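Local coordinates for protein flavoredoxin (Methanosarcina acetivorans, PDB 3BNK) that binds flavin mononucleotide and probably uses this cofactor to carry electrons, at residues Asn24-Ala29 against Thr57-Ala62; Asn64-Val69 against Lys105-Ile110. All coordinates share one frame; numbering follows the deposited sequence.

How the contacts relate
From the N terminus, strand 16-25 turns tightly into strand 28-41, and the chain runs on through strand 46-52 to helix 57-64. Contact 1 closes this first loop by laying the helix, at Gly60, against the end of strand 16-25 where the hairpin turns. Helix 57-64 leads directly into strand 66-71, where contact 2 begins; its loop closes only when 105-110 returns along that strand. The loops therefore follow in series, neither nested nor crossed. Their centres lie about 9 Å apart and they meet directly, Asn24 O and Asn64 ND2 being 2.8 Å apart. Contact 1 sets the helix on one antiparallel sheet and contact 2 sets 105-110 along it; strands 16-25 and 66-71 are neighbours there.

Contact 1 (Asn24-Ala29 against Thr57-Ala62); sequences NVKGKA and TPEGIA. With FMN (flavin mononucleotide), chain D.
Val25 holds CG1 anti to its backbone N (chi1 -161°) and CG2 anti to its carbonyl carbon, and this places both methyls over Gly60 of the helix. CG2 lies 3.8 Å from Gly60 CA, while CG1 approaches Gly60 N and reaches the CB of Glu59 at 4.1 Å. The backbone comes nearer still: Asn24 O sits 3.0 Å from Gly60 CA. A beta carbon on Gly60 would point toward the hairpin and collide with both Asn24 O and Val25 CG2, so this close approach depends on the missing side chain. The Val25 isopropyl group also touches Tyr56, and an alanine in its place would probably leave a gap over Gly60 and take away the apolar contact with Glu59 CB. Residues 25-28 form a type I' beta turn, the connection of a two-residue beta hairpin, closed by Val25 N to Lys28 O at 2.9 Å and by the reciprocal bond from Lys28 N. At its exposed corner, the opposite charges of Lys26 and Glu59 remain beyond salt-bridge range, Lys26 NZ to Glu59 OE1 being 4.5 Å; the backbone N of Lys26 separately bonds to Glu63 OE1. In the helical segment, Thr57 N grips the FMN phosphate, bonding to O2P at 2.9 Å, bent to 139° at the hydrogen. Thr57 OG1 also bonds to O2P, at 2.5 Å, so short that the exact length is doubtful, and Asn30 ND2 bonds weakly to this hydroxyl. Ser87, Gly88 and Lys93 also hydrogen-bond to FMN.

Contact 2 (Asn64-Val69 against Lys105-Ile110); sequences NGSFSV and KTAPMI
The touching parts, Asn64 to Ser68 and Thr106 to Met109, run alongside each other with end-to-end directions only 15° apart, approaching most closely at Phe67 and Ala107, whose CA atoms are 4.7 Å apart. Direct backbone hydrogen bonds do not join them; a water spans the two chains, donating to Ser66 O at 2.8 Å and to Thr106 O at 3.0 Å. Beyond this bridge, Ser68 adds a direct polar link. Its OG stands between the backbone N and the carbonyl carbon (chi1 61°), a setting that directs the hydroxyl to Pro108 O at 2.5 Å. The donor approaches from well above the carbonyl plane, with a C=O...OG angle of 139°. Asn70 ND2 is a second partner of this hydroxyl. The CB of the same serine presses on Met109 CG at 3.4 Å, tighter than an ordinary carbon contact. Between the water and this serine, the Ala107 methyl lies against the backbone of Phe67, 3.6 Å from its carbonyl carbon C, while the Phe67 ring leaves from the other side of the strand toward Leu21, Cys119 and Val121. At the helix end, the side chains of Asn64 and Thr106 also meet, and Asn64 ND2 turns back to Gly60 O. Strand 66-71 takes its sheet partners from strands 16-25 and 115-126. Along one face of it runs a loop that enters a short two-strand antiparallel ribbon, 99-100 with 109-110, here on the split beta-barrel of the flavin reductase-like, FMN-binding family.

Contact 1 (Asn24-Ala29 against Thr57-Ala62)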
ATOM      1  N   ASN B  24      14.870   0.862 -16.530  1.00 21.04           N
ATOM      2  CA  ASN B  24      15.987   1.248 -17.374  1.00 22.14           C
ATOM      3  C   ASN B  24      16.022   2.759 -17.458  1.00 22.64           C
ATOM      4  O   ASN B  24      14.988   3.394 -17.672  1.00 22.39           O
ATOM      5  CB  ASN B  24      15.874   0.653 -18.779  1.00 22.02           C
ATOM      6  CG  ASN B  24      16.448  -0.754 -18.870  1.00 22.65           C
ATOM      7  OD1 ASN B  24      16.742  -1.397 -17.857  1.00 22.16           O
ATOM      8  ND2 ASN B  24      16.619  -1.230 -20.091  1.00 22.90           N
ATOM      9  N   VAL B  25      17.208   3.319 -17.246  1.00 23.53           N
ATOM     10  CA  VAL B  25      17.449   4.742 -17.411  1.00 24.88           C
ATOM     11  C   VAL B  25      18.669   4.820 -18.313  1.00 25.79           C
ATOM     12  O   VAL B  25      19.722   4.261 -17.987  1.00 26.21           O
ATOM     13  CB  VAL B  25      17.702   5.480 -16.070  1.00 24.95           C
ATOM     14  CG1 VAL B  25      17.486   6.991 -16.248  1.00 25.08           C
ATOM     15  CG2 VAL B  25      16.790   4.955 -14.949  1.00 24.68           C
ATOM     16  N   LYS B  26      18.503   5.471 -19.466  1.00 26.79           N
ATOM     17  CA  LYS B  26      19.530   5.529 -20.509  1.00 27.63           C
ATOM     18  C   LYS B  26      20.111   4.140 -20.817  1.00 27.43           C
ATOM     19  O   LYS B  26      21.331   3.973 -20.954  1.00 27.49           O
ATOM     20  CB  LYS B  26      20.641   6.523 -20.137  1.00 28.06           C
ATOM     21  CG  LYS B  26      20.211   7.980 -20.137  1.00 30.39           C
ATOM     22  CD  LYS B  26      21.267   8.851 -19.459  1.00 32.60           C
ATOM     23  CE  LYS B  26      20.704  10.211 -19.087  1.00 34.39           C
ATOM     24  NZ  LYS B  26      21.472  10.821 -17.958  1.00 35.38           N
ATOM     25  N   GLY B  27      19.224   3.151 -20.912  1.00 27.04           N
ATOM     26  CA  GLY B  27      19.596   1.789 -21.293  1.00 26.70           C
ATOM     27  C   GLY B  27      20.186   0.924 -20.191  1.00 26.71           C
ATOM     28  O   GLY B  27      20.460  -0.265 -20.419  1.00 27.40           O
ATOM     29  N   LYS B  28      20.375   1.507 -19.003  1.00 26.05           N
ATOM     30  CA  LYS B  28      21.001   0.809 -17.868  1.00 25.61           C
ATOM     31  C   LYS B  28      20.011   0.593 -16.730  1.00 24.36           C
ATOM     32  O   LYS B  28      19.219   1.471 -16.413  1.00 23.91           O
ATOM     33  CB  LYS B  28      22.220   1.594 -17.373  1.00 25.66           C
ATOM     34  CG  LYS B  28      23.158   0.829 -16.443  1.00 28.26           C
ATOM     35  CD  LYS B  28      24.617   1.352 -16.512  1.00 30.62           C
ATOM     36  CE  LYS B  28      24.741   2.853 -16.237  1.00 33.47           C
ATOM     37  NZ  LYS B  28      24.141   3.304 -14.938  1.00 34.92           N
ATOM     38  N   ALA B  29      20.072  -0.584 -16.116  1.00 23.12           N
ATOM     39  CA  ALA B  29      19.134  -0.943 -15.065  1.00 21.61           C
ATOM     40  C   ALA B  29      19.361  -0.105 -13.804  1.00 20.91           C
ATOM     41  O   ALA B  29      20.502   0.106 -13.350  1.00 20.38           O
ATOM     42  CB  ALA B  29      19.218  -2.421 -14.755  1.00 21.50           C
ATOM     43  N   THR B  57      15.048   7.610 -10.988  1.00 20.21           N
ATOM     44  CA  THR B  57      14.166   6.583 -11.536  1.00 19.55           C
ATOM     45  C   THR B  57      13.059   7.105 -12.502  1.00 20.03           C
ATOM     46  O   THR B  57      12.846   6.484 -13.552  1.00 19.15           O
ATOM     47  CB  THR B  57      13.616   5.677 -10.395  1.00 20.03           C
ATOM     48  OG1 THR B  57      14.715   5.011  -9.746  1.00 17.92           O
ATOM     49  CG2 THR B  57      12.619   4.635 -10.911  1.00 19.86           C
ATOM     50  N   PRO B  58      12.368   8.238 -12.164  1.00 19.96           N
ATOM     51  CA  PRO B  58      11.273   8.712 -13.028  1.00 20.27           C
ATOM     52  C   PRO B  58      11.650   8.975 -14.481  1.00 21.13           C
ATOM     53  O   PRO B  58      10.834   8.677 -15.362  1.00 21.64           O
ATOM     54  CB  PRO B  58      10.823  10.017 -12.360  1.00 20.52           C
ATOM     55  CG  PRO B  58      11.239   9.869 -10.952  1.00 20.34           C
ATOM     56  CD  PRO B  58      12.531   9.116 -10.990  1.00 19.30           C
ATOM     57  N   GLU B  59      12.852   9.517 -14.732  1.00 21.35           N
ATOM     58  CA  GLU B  59      13.369   9.691 -16.105  1.00 22.06           C
ATOM     59  C   GLU B  59      13.300   8.388 -16.888  1.00 20.86           C
ATOM     60  O   GLU B  59      12.941   8.391 -18.047  1.00 20.59           O
ATOM     61  CB  GLU B  59      14.830  10.134 -16.121  1.00 21.59           C
ATOM     62  CG  GLU B  59      15.148  11.386 -15.338  1.00 24.37           C
ATOM     63  CD  GLU B  59      16.605  11.773 -15.460  1.00 24.31           C
ATOM     64  OE1 GLU B  59      17.264  11.361 -16.458  1.00 26.71           O
ATOM     65  OE2 GLU B  59      17.078  12.507 -14.561  1.00 29.26           O
ATOM     66  N   GLY B  60      13.687   7.289 -16.246  1.00 20.67           N
ATOM     67  CA  GLY B  60      13.693   5.981 -16.874  1.00 20.04           C
ATOM     68  C   GLY B  60      12.303   5.422 -17.111  1.00 19.91           C
ATOM     69  O   GLY B  60      12.024   4.881 -18.181  1.00 19.08           O
ATOM     70  N   ILE B  61      11.424   5.548 -16.117  1.00 19.89           N
ATOM     71  CA  ILE B  61      10.046   5.111 -16.297  1.00 20.46           C
ATOM     72  C   ILE B  61       9.356   5.925 -17.409  1.00 21.46           C
ATOM     73  O   ILE B  61       8.662   5.356 -18.254  1.00 21.60           O
ATOM     74  CB  ILE B  61       9.236   5.093 -14.982  1.00 20.37           C
ATOM     75  CG1 ILE B  61       9.936   4.188 -13.949  1.00 20.07           C
ATOM     76  CG2 ILE B  61       7.825   4.594 -15.235  1.00 19.91           C
ATOM     77  CD1 ILE B  61       9.209   4.073 -12.624  1.00 19.05           C
ATOM     78  N   ALA B  62       9.594   7.237 -17.435  1.00 21.78           N
ATOM     79  CA  ALA B  62       9.075   8.077 -18.524  1.00 22.31           C
ATOM     80  C   ALA B  62       9.616   7.661 -19.900  1.00 22.39           C
ATOM     81  O   ALA B  62       8.855   7.606 -20.854  1.00 23.14           O
ATOM     82  CB  ALA B  62       9.344   9.563 -18.238  1.00 22.36           C
TER
HETATM   83  N1  FMN D1001      11.277   7.200  -2.549  1.00 15.94           N
HETATM   84  C2  FMN D1001      10.119   7.446  -3.260  1.00 15.86           C
HETATM   85  O2  FMN D1001      10.097   8.379  -4.054  1.00 16.25           O
HETATM   86  N3  FMN D1001       9.004   6.644  -3.084  1.00 16.53           N
HETATM   87  C4  FMN D1001       9.062   5.593  -2.184  1.00 16.08           C
HETATM   88  O4  FMN D1001       8.069   4.894  -2.024  1.00 15.19           O
HETATM   89  C4A FMN D1001      10.236   5.346  -1.460  1.00 16.54           C
HETATM   90  N5  FMN D1001      10.302   4.302  -0.547  1.00 16.54           N
HETATM   91  C5A FMN D1001      11.465   4.045   0.154  1.00 16.44           C
HETATM   92  C6  FMN D1001      11.497   2.964   1.044  1.00 16.58           C
HETATM   93  C7  FMN D1001      12.666   2.692   1.771  1.00 16.34           C
HETATM   94  C7M FMN D1001      12.701   1.467   2.634  1.00 16.28           C
HETATM   95  C8  FMN D1001      13.799   3.501   1.597  1.00 16.81           C
HETATM   96  C8M FMN D1001      15.140   3.096   2.172  1.00 16.52           C
HETATM   97  C9  FMN D1001      13.759   4.568   0.690  1.00 15.77           C
HETATM   98  C9A FMN D1001      12.603   4.846  -0.041  1.00 16.35           C
HETATM   99  N10 FMN D1001      12.548   5.906  -0.953  1.00 16.15           N
HETATM  100  C10 FMN D1001      11.362   6.156  -1.651  1.00 16.46           C
HETATM  101  C1' FMN D1001      13.778   6.719  -1.261  1.00 17.40           C
HETATM  102  C2' FMN D1001      14.441   6.327  -2.575  1.00 17.90           C
HETATM  103  O2' FMN D1001      14.482   4.919  -2.704  1.00 17.27           O
HETATM  104  C3' FMN D1001      15.885   6.830  -2.630  1.00 18.89           C
HETATM  105  O3' FMN D1001      15.974   8.242  -2.570  1.00 19.33           O
HETATM  106  C4' FMN D1001      16.624   6.271  -3.845  1.00 17.91           C
HETATM  107  O4' FMN D1001      17.994   6.531  -3.695  1.00 16.24           O
HETATM  108  C5' FMN D1001      16.161   6.817  -5.189  1.00 17.15           C
HETATM  109  O5' FMN D1001      16.945   6.120  -6.139  1.00 19.08           O
HETATM  110  P   FMN D1001      17.235   6.692  -7.622  1.00 19.49           P
HETATM  111  O1P FMN D1001      17.707   8.113  -7.512  1.00 19.66           O
HETATM  112  O2P FMN D1001      15.940   6.668  -8.377  1.00 17.70           O
HETATM  113  O3P FMN D1001      18.238   5.848  -8.359  1.00 18.73           O

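Contact 2 (Asn64-Val69 against Lys105-Ile110)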
ATOM      1  N   ASN B  64      10.863   4.666 -20.953  1.00 21.01           N
ATOM      2  CA  ASN B  64      10.496   3.324 -21.380  1.00 20.00           C
ATOM      3  C   ASN B  64       9.022   2.993 -21.272  1.00 19.10           C
ATOM      4  O   ASN B  64       8.556   2.060 -21.913  1.00 19.17           O
ATOM      5  CB  ASN B  64      11.307   2.293 -20.594  1.00 19.53           C
ATOM      6  CG  ASN B  64      12.757   2.345 -20.940  1.00 19.60           C
ATOM      7  OD1 ASN B  64      13.165   1.921 -22.023  1.00 18.12           O
ATOM      8  ND2 ASN B  64      13.557   2.886 -20.032  1.00 20.27           N
ATOM      9  N   GLY B  65       8.298   3.735 -20.448  1.00 18.14           N
ATOM     10  CA  GLY B  65       6.894   3.431 -20.221  1.00 17.70           C
ATOM     11  C   GLY B  65       6.736   2.057 -19.608  1.00 17.43           C
ATOM     12  O   GLY B  65       5.779   1.343 -19.919  1.00 16.98           O
ATOM     13  N   SER B  66       7.683   1.694 -18.737  1.00 17.01           N
ATOM     14  CA  SER B  66       7.674   0.396 -18.080  1.00 17.13           C
ATOM     15  C   SER B  66       8.470   0.428 -16.782  1.00 17.35           C
ATOM     16  O   SER B  66       9.348   1.266 -16.611  1.00 17.82           O
ATOM     17  CB  SER B  66       8.212  -0.701 -19.002  1.00 16.77           C
ATOM     18  OG  SER B  66       9.622  -0.669 -19.077  1.00 17.18           O
ATOM     19  N   PHE B  67       8.154  -0.508 -15.885  1.00 16.97           N
ATOM     20  CA  PHE B  67       8.864  -0.663 -14.635  1.00 16.48           C
ATOM     21  C   PHE B  67       8.542  -2.025 -14.009  1.00 16.73           C
ATOM     22  O   PHE B  67       7.618  -2.725 -14.435  1.00 16.65           O
ATOM     23  CB  PHE B  67       8.547   0.491 -13.663  1.00 15.97           C
ATOM     24  CG  PHE B  67       7.101   0.546 -13.210  1.00 15.88           C
ATOM     25  CD1 PHE B  67       6.690  -0.128 -12.054  1.00 14.80           C
ATOM     26  CD2 PHE B  67       6.153   1.288 -13.925  1.00 14.33           C
ATOM     27  CE1 PHE B  67       5.363  -0.061 -11.620  1.00 15.66           C
ATOM     28  CE2 PHE B  67       4.816   1.355 -13.508  1.00 14.94           C
ATOM     29  CZ  PHE B  67       4.419   0.684 -12.355  1.00 16.84           C
ATOM     30  N   SER B  68       9.332  -2.399 -13.008  1.00 16.88           N
ATOM     31  CA  SER B  68       9.048  -3.601 -12.244  1.00 16.98           C
ATOM     32  C   SER B  68       8.919  -3.302 -10.762  1.00 17.00           C
ATOM     33  O   SER B  68       9.485  -2.334 -10.252  1.00 17.49           O
ATOM     34  CB  SER B  68      10.121  -4.676 -12.476  1.00 16.51           C
ATOM     35  OG  SER B  68      11.394  -4.212 -12.066  1.00 16.52           O
ATOM     36  N   VAL B  69       8.160  -4.154 -10.088  1.00 16.42           N
ATOM     37  CA  VAL B  69       8.004  -4.122  -8.651  1.00 16.41           C
ATOM     38  C   VAL B  69       8.504  -5.476  -8.155  1.00 16.10           C
ATOM     39  O   VAL B  69       7.972  -6.514  -8.548  1.00 15.63           O
ATOM     40  CB  VAL B  69       6.532  -3.884  -8.254  1.00 15.76           C
ATOM     41  CG1 VAL B  69       6.392  -3.798  -6.745  1.00 17.41           C
ATOM     42  CG2 VAL B  69       6.003  -2.610  -8.888  1.00 15.25           C
ATOM     43  N   LYS B 105      10.654  -6.193 -22.186  1.00 21.40           N
ATOM     44  CA  LYS B 105      12.033  -6.026 -22.695  1.00 21.36           C
ATOM     45  C   LYS B 105      12.874  -4.995 -21.934  1.00 20.94           C
ATOM     46  O   LYS B 105      14.101  -5.044 -21.934  1.00 21.09           O
ATOM     47  CB  LYS B 105      12.026  -5.686 -24.202  1.00 21.77           C
ATOM     48  CG  LYS B 105      11.081  -6.553 -25.059  1.00 22.46           C
ATOM     49  CD  LYS B 105      11.812  -7.618 -25.850  1.00 24.82           C
ATOM     50  CE  LYS B 105      12.196  -8.843 -25.030  1.00 26.57           C
ATOM     51  NZ  LYS B 105      13.257  -9.698 -25.728  1.00 27.33           N
ATOM     52  N   THR B 106      12.203  -4.080 -21.257  1.00 20.61           N
ATOM     53  CA  THR B 106      12.849  -2.850 -20.813  1.00 20.30           C
ATOM     54  C   THR B 106      12.658  -2.537 -19.320  1.00 19.31           C
ATOM     55  O   THR B 106      13.117  -1.501 -18.829  1.00 19.22           O
ATOM     56  CB  THR B 106      12.328  -1.686 -21.661  1.00 20.04           C
ATOM     57  OG1 THR B 106      13.022  -0.495 -21.310  1.00 24.27           O
ATOM     58  CG2 THR B 106      10.876  -1.469 -21.411  1.00 18.05           C
ATOM     59  N   ALA B 107      11.946  -3.411 -18.622  1.00 18.72           N
ATOM     60  CA  ALA B 107      11.796  -3.285 -17.173  1.00 18.75           C
ATOM     61  C   ALA B 107      12.674  -4.306 -16.448  1.00 18.51           C
ATOM     62  O   ALA B 107      12.359  -5.487 -16.401  1.00 18.66           O
ATOM     63  CB  ALA B 107      10.340  -3.407 -16.757  1.00 18.45           C
ATOM     64  N   PRO B 108      13.778  -3.836 -15.856  1.00 18.93           N
ATOM     65  CA  PRO B 108      14.730  -4.758 -15.255  1.00 18.84           C
ATOM     66  C   PRO B 108      14.183  -5.358 -13.955  1.00 18.80           C
ATOM     67  O   PRO B 108      13.668  -4.638 -13.099  1.00 18.34           O
ATOM     68  CB  PRO B 108      15.966  -3.875 -15.015  1.00 19.08           C
ATOM     69  CG  PRO B 108      15.423  -2.501 -14.827  1.00 18.21           C
ATOM     70  CD  PRO B 108      14.170  -2.425 -15.678  1.00 18.59           C
ATOM     71  N   MET B 109      14.280  -6.682 -13.839  1.00 19.11           N
ATOM     72  CA  MET B 109      13.779  -7.401 -12.664  1.00 19.43           C
ATOM     73  C   MET B 109      14.913  -8.108 -11.934  1.00 18.84           C
ATOM     74  O   MET B 109      15.959  -8.388 -12.519  1.00 18.74           O
ATOM     75  CB  MET B 109      12.678  -8.386 -13.057  1.00 19.38           C
ATOM     76  CG  MET B 109      11.386  -7.703 -13.444  1.00 19.23           C
ATOM     77  SD  MET B 109      10.174  -8.819 -14.175  1.00 20.72           S
ATOM     78  CE  MET B 109      10.913  -9.132 -15.787  1.00 20.91           C
ATOM     79  N   ILE B 110      14.700  -8.376 -10.654  1.00 19.04           N
ATOM     80  CA  ILE B 110      15.758  -8.900  -9.777  1.00 19.23           C
ATOM     81  C   ILE B 110      15.580 -10.395  -9.523  1.00 19.50           C
ATOM     82  O   ILE B 110      14.582 -10.824  -8.937  1.00 19.71           O
ATOM     83  CB  ILE B 110      15.804  -8.161  -8.418  1.00 18.99           C
ATOM     84  CG1 ILE B 110      16.068  -6.663  -8.618  1.00 18.49           C
ATOM     85  CG2 ILE B 110      16.893  -8.779  -7.499  1.00 17.62           C
ATOM     86  CD1 ILE B 110      15.818  -5.826  -7.382  1.00 17.28           C
TER
HETATM   87  O   HOH W   1      12.019   0.837 -17.379  1.00 18.89           O